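Local coordinates for uncharacterized protein Atu1872 (Agrobacterium tumefaciens, PDB 2QNT) that is of unknown function but belongs to the glyoxalase/bleomycin resistance/dioxygenase family and assembles from two copies of the chain, at residues Y71-V85 with Y115-L128. Sequence-based numbering, arbitrary orientation.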
loop_
_atom_site.group_PDB
_atom_site.type_symbol
_atom_site.label_atom_id
_atom_site.label_comp_id
_atom_site.label_asym_id
_atom_site.label_seq_id
_atom_site.Cartn_x
_atom_site.Cartn_y
_atom_site.Cartn_z
ATOM N N TYR A 71 -11.484 -6.482 -6.139
ATOM C CA TYR A 71 -10.837 -5.550 -5.190
ATOM C C TYR A 71 -10.002 -4.480 -5.867
ATOM O O TYR A 71 -9.738 -3.436 -5.293
ATOM C CB TYR A 71 -10.007 -6.338 -4.170
ATOM C CG TYR A 71 -10.822 -6.971 -3.097
ATOM C CD1 TYR A 71 -11.649 -6.205 -2.276
ATOM C CD2 TYR A 71 -10.795 -8.334 -2.879
ATOM C CE1 TYR A 71 -12.398 -6.778 -1.292
ATOM C CE2 TYR A 71 -11.527 -8.921 -1.886
ATOM C CZ TYR A 71 -12.363 -8.136 -1.104
ATOM O OH TYR A 71 -13.127 -8.683 -0.081
ATOM N N GLY A 72 -9.544 -4.729 -7.071
ATOM C CA GLY A 72 -8.838 -3.699 -7.805
ATOM C C GLY A 72 -9.710 -2.560 -8.264
ATOM O O GLY A 72 -10.652 -2.784 -9.026
ATOM N N ARG A 73 -9.438 -1.337 -7.798
ATOM C CA ARG A 73 -10.403 -0.229 -7.928
ATOM C C ARG A 73 -9.786 1.132 -8.308
ATOM O O ARG A 73 -10.320 2.168 -7.975
ATOM C CB ARG A 73 -11.279 -0.139 -6.662
ATOM C CG ARG A 73 -12.209 -1.317 -6.517
ATOM C CD ARG A 73 -12.934 -1.431 -5.164
ATOM N NE ARG A 73 -13.460 -2.789 -4.996
ATOM C CZ ARG A 73 -14.000 -3.304 -3.893
ATOM N NH1 ARG A 73 -14.159 -2.573 -2.795
ATOM N NH2 ARG A 73 -14.449 -4.564 -3.892
ATOM N N ARG A 74 -8.682 1.081 -9.029
ATOM C CA ARG A 74 -7.949 2.260 -9.574
ATOM C C ARG A 74 -7.800 3.397 -8.567
ATOM O O ARG A 74 -7.924 4.561 -8.902
ATOM C CB ARG A 74 -8.515 2.748 -10.937
ATOM C CG ARG A 74 -8.475 1.676 -12.069
ATOM C CD ARG A 74 -8.524 2.303 -13.445
ATOM N NE ARG A 74 -8.762 1.298 -14.444
ATOM C CZ ARG A 74 -8.833 1.574 -15.729
ATOM N NH1 ARG A 74 -8.724 2.824 -16.170
ATOM N NH2 ARG A 74 -9.059 0.591 -16.559
ATOM N N ASN A 75 -7.420 3.034 -7.342
ATOM C CA ASN A 75 -7.331 3.988 -6.232
ATOM C C ASN A 75 -5.999 3.944 -5.524
ATOM O O ASN A 75 -5.852 4.571 -4.484
ATOM C CB ASN A 75 -8.467 3.772 -5.231
ATOM C CG ASN A 75 -8.354 2.469 -4.499
ATOM O OD1 ASN A 75 -7.829 1.481 -5.011
ATOM N ND2 ASN A 75 -8.953 2.425 -3.326
HETATM N N MSE A 76 -5.039 3.251 -6.110
HETATM C CA MSE A 76 -3.724 3.025 -5.508
HETATM C C MSE A 76 -2.836 2.439 -6.589
HETATM O O MSE A 76 -3.354 1.821 -7.543
HETATM C CB MSE A 76 -3.811 2.061 -4.312
HETATM C CG MSE A 76 -2.495 1.860 -3.513
HETATM SE SE MSE A 76 -2.647 0.728 -1.961
HETATM C CE MSE A 76 -3.748 -0.187 -2.754
ATOM N N LEU A 77 -1.539 2.598 -6.429
ATOM C CA LEU A 77 -0.553 1.929 -7.231
ATOM C C LEU A 77 0.428 1.261 -6.305
ATOM O O LEU A 77 0.885 1.850 -5.331
ATOM C CB LEU A 77 0.197 2.928 -8.126
ATOM C CG LEU A 77 1.262 2.360 -9.038
ATOM C CD1 LEU A 77 0.710 1.438 -10.120
ATOM C CD2 LEU A 77 2.077 3.505 -9.694
ATOM N N LEU A 78 0.757 -0.000 -6.585
ATOM C CA LEU A 78 1.799 -0.727 -5.837
ATOM C C LEU A 78 3.101 -0.674 -6.628
ATOM O O LEU A 78 3.164 -1.223 -7.740
ATOM C CB LEU A 78 1.362 -2.160 -5.585
ATOM C CG LEU A 78 0.076 -2.270 -4.784
ATOM C CD1 LEU A 78 -0.508 -3.694 -4.847
ATOM C CD2 LEU A 78 0.290 -1.810 -3.356
ATOM N N TYR A 79 4.125 -0.018 -6.086
ATOM C CA TYR A 79 5.331 0.330 -6.817
ATOM C C TYR A 79 6.493 -0.527 -6.330
ATOM O O TYR A 79 6.892 -0.476 -5.162
ATOM C CB TYR A 79 5.620 1.846 -6.668
ATOM C CG TYR A 79 6.942 2.253 -7.263
ATOM C CD1 TYR A 79 7.170 2.215 -8.618
ATOM C CD2 TYR A 79 7.972 2.659 -6.460
ATOM C CE1 TYR A 79 8.390 2.524 -9.152
ATOM C CE2 TYR A 79 9.222 3.001 -6.991
ATOM C CZ TYR A 79 9.411 2.910 -8.330
ATOM O OH TYR A 79 10.623 3.247 -8.931
ATOM N N PHE A 80 7.053 -1.274 -7.279
ATOM C CA PHE A 80 8.189 -2.182 -7.100
ATOM C C PHE A 80 9.318 -1.767 -8.032
ATOM O O PHE A 80 9.091 -1.166 -9.080
ATOM C CB PHE A 80 7.828 -3.633 -7.498
ATOM C CG PHE A 80 6.737 -4.286 -6.673
ATOM C CD1 PHE A 80 7.031 -5.261 -5.765
ATOM C CD2 PHE A 80 5.396 -4.016 -6.880
ATOM C CE1 PHE A 80 6.062 -5.915 -5.011
ATOM C CE2 PHE A 80 4.427 -4.688 -6.167
ATOM C CZ PHE A 80 4.750 -5.616 -5.241
ATOM N N GLU A 81 10.534 -2.124 -7.650
ATOM C CA GLU A 81 11.719 -1.955 -8.494
ATOM C C GLU A 81 12.422 -3.287 -8.650
ATOM O O GLU A 81 12.390 -4.123 -7.774
ATOM C CB GLU A 81 12.693 -0.916 -7.906
ATOM C CG GLU A 81 12.196 0.522 -8.055
ATOM C CD GLU A 81 13.053 1.587 -7.397
ATOM O OE1 GLU A 81 14.167 1.266 -6.957
ATOM O OE2 GLU A 81 12.622 2.762 -7.286
ATOM N N HIS A 82 13.085 -3.444 -9.785
ATOM C CA HIS A 82 13.854 -4.641 -10.088
ATOM C C HIS A 82 15.204 -4.207 -10.626
ATOM O O HIS A 82 15.298 -3.285 -11.428
ATOM C CB HIS A 82 13.129 -5.511 -11.102
ATOM C CG HIS A 82 13.596 -6.932 -11.172
ATOM N ND1 HIS A 82 14.782 -7.303 -11.774
ATOM C CD2 HIS A 82 13.004 -8.082 -10.766
ATOM C CE1 HIS A 82 14.902 -8.618 -11.716
ATOM N NE2 HIS A 82 13.841 -9.114 -11.100
ATOM N N ALA A 83 16.225 -4.945 -10.225
ATOM C CA ALA A 83 17.576 -4.719 -10.693
ATOM C C ALA A 83 17.779 -4.835 -12.202
ATOM O O ALA A 83 18.698 -4.223 -12.771
ATOM C CB ALA A 83 18.534 -5.691 -9.972
ATOM N N ASP A 84 16.993 -5.702 -12.830
ATOM C CA ASP A 84 17.049 -5.954 -14.251
ATOM C C ASP A 84 15.623 -5.941 -14.809
ATOM O O ASP A 84 14.975 -6.983 -14.968
ATOM C CB ASP A 84 17.721 -7.299 -14.532
ATOM C CG ASP A 84 17.941 -7.542 -16.017
ATOM O OD1 ASP A 84 17.393 -6.802 -16.858
ATOM O OD2 ASP A 84 18.695 -8.494 -16.344
ATOM N N VAL A 85 15.142 -4.737 -15.090
ATOM C CA VAL A 85 13.770 -4.553 -15.502
ATOM C C VAL A 85 13.485 -5.261 -16.826
ATOM O O VAL A 85 12.376 -5.714 -17.041
ATOM C CB VAL A 85 13.365 -3.057 -15.554
ATOM C CG1 VAL A 85 13.907 -2.354 -16.781
ATOM C CG2 VAL A 85 11.829 -2.923 -15.460
ATOM N N TYR A 115 -1.824 -5.515 -14.014
ATOM C CA TYR A 115 -2.759 -5.856 -12.946
ATOM C C TYR A 115 -2.348 -7.126 -12.228
ATOM O O TYR A 115 -1.842 -8.065 -12.857
ATOM C CB TYR A 115 -4.153 -6.094 -13.512
ATOM C CG TYR A 115 -4.754 -4.879 -14.158
ATOM C CD1 TYR A 115 -5.134 -3.775 -13.411
ATOM C CD2 TYR A 115 -4.884 -4.804 -15.531
ATOM C CE1 TYR A 115 -5.685 -2.645 -14.026
ATOM C CE2 TYR A 115 -5.409 -3.694 -16.147
ATOM C CZ TYR A 115 -5.811 -2.614 -15.387
ATOM O OH TYR A 115 -6.341 -1.496 -16.000
ATOM N N ASP A 116 -2.583 -7.167 -10.926
ATOM C CA ASP A 116 -2.529 -8.430 -10.187
ATOM C C ASP A 116 -3.820 -9.218 -10.394
ATOM O O ASP A 116 -4.719 -8.748 -11.085
ATOM C CB ASP A 116 -2.092 -8.205 -8.741
ATOM C CG ASP A 116 -3.196 -7.917 -7.791
ATOM O OD1 ASP A 116 -4.365 -7.722 -8.196
ATOM O OD2 ASP A 116 -2.924 -7.921 -6.555
ATOM N N PRO A 117 -3.902 -10.446 -9.873
ATOM C CA PRO A 117 -5.080 -11.262 -10.100
ATOM C C PRO A 117 -6.399 -10.637 -9.638
ATOM O O PRO A 117 -7.454 -11.041 -10.125
ATOM C CB PRO A 117 -4.771 -12.538 -9.311
ATOM C CG PRO A 117 -3.267 -12.626 -9.409
ATOM C CD PRO A 117 -2.829 -11.205 -9.197
ATOM N N ASP A 118 -6.369 -9.678 -8.723
ATOM C CA ASP A 118 -7.570 -9.028 -8.208
ATOM C C ASP A 118 -7.810 -7.693 -8.898
ATOM O O ASP A 118 -8.811 -7.017 -8.588
ATOM C CB ASP A 118 -7.464 -8.830 -6.696
ATOM C CG ASP A 118 -7.560 -10.126 -5.964
ATOM O OD1 ASP A 118 -8.692 -10.502 -5.583
ATOM O OD2 ASP A 118 -6.518 -10.795 -5.821
ATOM N N GLY A 119 -6.939 -7.308 -9.826
ATOM C CA GLY A 119 -7.071 -6.039 -10.497
ATOM C C GLY A 119 -6.362 -4.869 -9.863
ATOM O O GLY A 119 -6.510 -3.745 -10.341
ATOM N N HIS A 120 -5.564 -5.098 -8.821
ATOM C CA HIS A 120 -4.803 -3.999 -8.252
ATOM C C HIS A 120 -3.724 -3.589 -9.249
ATOM O O HIS A 120 -3.168 -4.457 -9.942
ATOM C CB HIS A 120 -4.123 -4.392 -6.924
ATOM C CG HIS A 120 -5.078 -4.722 -5.830
ATOM N ND1 HIS A 120 -5.966 -3.797 -5.305
ATOM C CD2 HIS A 120 -5.274 -5.873 -5.146
ATOM C CE1 HIS A 120 -6.647 -4.377 -4.335
ATOM N NE2 HIS A 120 -6.249 -5.637 -4.218
ATOM N N ALA A 121 -3.397 -2.303 -9.340
ATOM C CA ALA A 121 -2.432 -1.794 -10.285
ATOM C C ALA A 121 -1.038 -1.902 -9.702
ATOM O O ALA A 121 -0.778 -1.445 -8.571
ATOM C CB ALA A 121 -2.773 -0.347 -10.656
ATOM N N ILE A 122 -0.139 -2.502 -10.482
ATOM C CA ILE A 122 1.266 -2.683 -10.129
ATOM C C ILE A 122 2.196 -2.052 -11.147
ATOM O O ILE A 122 1.993 -2.171 -12.358
ATOM C CB ILE A 122 1.655 -4.174 -10.075
ATOM C CG1 ILE A 122 0.971 -4.868 -8.901
ATOM C CG2 ILE A 122 3.172 -4.332 -9.950
ATOM C CD1 ILE A 122 1.039 -6.366 -8.983
ATOM N N GLU A 123 3.245 -1.425 -10.636
ATOM C CA GLU A 123 4.339 -0.923 -11.470
ATOM C C GLU A 123 5.604 -1.611 -11.055
ATOM O O GLU A 123 5.875 -1.738 -9.867
ATOM C CB GLU A 123 4.479 0.593 -11.276
ATOM C CG GLU A 123 5.675 1.175 -12.026
ATOM C CD GLU A 123 5.787 2.657 -11.931
ATOM O OE1 GLU A 123 4.764 3.332 -11.716
ATOM O OE2 GLU A 123 6.948 3.111 -12.049
ATOM N N VAL A 124 6.377 -2.037 -12.067
ATOM C CA VAL A 124 7.739 -2.512 -11.873
ATOM C C VAL A 124 8.636 -1.596 -12.670
ATOM O O VAL A 124 8.554 -1.546 -13.893
ATOM C CB VAL A 124 7.907 -3.981 -12.272
ATOM C CG1 VAL A 124 9.378 -4.402 -12.218
ATOM C CG2 VAL A 124 7.037 -4.899 -11.426
ATOM N N GLY A 125 9.534 -0.921 -11.975
ATOM C CA GLY A 125 10.484 -0.014 -12.590
ATOM C C GLY A 125 11.903 -0.435 -12.386
ATOM O O GLY A 125 12.242 -1.166 -11.431
ATOM N N GLU A 126 12.766 0.069 -13.264
ATOM C CA GLU A 126 14.187 -0.124 -13.032
ATOM C C GLU A 126 14.583 0.573 -11.750
ATOM O O GLU A 126 13.981 1.565 -11.346
ATOM C CB GLU A 126 15.034 0.370 -14.195
ATOM C CG GLU A 126 14.941 1.849 -14.454
ATOM C CD GLU A 126 15.777 2.246 -15.643
ATOM O OE1 GLU A 126 16.909 1.717 -15.782
ATOM O OE2 GLU A 126 15.305 3.058 -16.443
ATOM N N SER A 127 15.636 0.065 -11.128
ATOM C CA SER A 127 16.066 0.542 -9.834
ATOM C C SER A 127 16.512 1.990 -9.959
ATOM O O SER A 127 17.116 2.390 -10.957
ATOM C CB SER A 127 17.219 -0.348 -9.320
ATOM O OG SER A 127 16.670 -1.543 -8.780
ATOM N N LEU A 128 16.168 2.771 -8.934
ATOM C CA LEU A 128 16.582 4.154 -8.829
ATOM C C LEU A 128 17.648 4.270 -7.738
ATOM O O LEU A 128 18.629 4.990 -7.905
ATOM C CB LEU A 128 15.376 5.039 -8.474
ATOM C CG LEU A 128 14.264 5.131 -9.524
ATOM C CD1 LEU A 128 13.128 6.003 -9.026
ATOM C CD2 LEU A 128 14.764 5.645 -10.883
HETATM O O HOH W 1 -10.972 -9.234 -6.334
HETATM O O HOH W 2 -6.888 -1.281 -6.195
HETATM O O HOH W 3 -6.761 -0.913 -10.268
HETATM O O HOH W 4 -9.634 -2.329 -16.058
HETATM O O HOH W 5 -5.095 -0.258 -8.024
HETATM O O HOH W 6 15.480 -3.708 -6.865
#
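Tyr79 OH is held from several sides: it gives its proton to Glu81 OE2 at 2.6 Å, on the anti side of the carboxylate, bonds Gln109 NE2, and touches Leu128 CD1 at 3.7 Å. Leu128 N in turn donates to Glu81 OE1 at 3.2 Å, coming down from above the carboxylate plane, so the chain leaving strand 121-126 is held to the neighbouring strand 76-82. One step back on the same face, Glu123 stretches its chain along the edge of the Tyr79 ring; with CG anti to the backbone N (chi1 175°), its OE2 comes 3.3 Å from Tyr79 CE1, the carboxylate turned 78° from the ring plane. Its OE1, 3.4 Å from Leu77 CD2, forms a salt bridge with Arg113 and bonds a buffer molecule, which may mark the family's pocket.

Strands 76-82 and 121-126 are parallel neighbours in one of the two four-stranded βαβββ modules expected of a glyoxalase-like domain, the first and last strands lying side by side. Leu78 N to Ala121 O, at 2.9 Å, begins a series of backbone bonds, almost straight there (173°) and more bent at His82 N, which donates to Gly125 O. On the other face, Phe80 CD2 meets Ile122 CG2 at 3.8 Å, and Leu78 and Val124 extend this apolar layer.

Beyond the strands, Gly72 packs on Gly119; its N donates a bent bond to Asp118 O and lies over one face of the His120 ring, offset toward the rim. Water joins His120 ND1 to Arg73 N and Asn75 OD1; strand 76-82 also pairs antiparallel with the second subunit, continuing the sheet across the dimer.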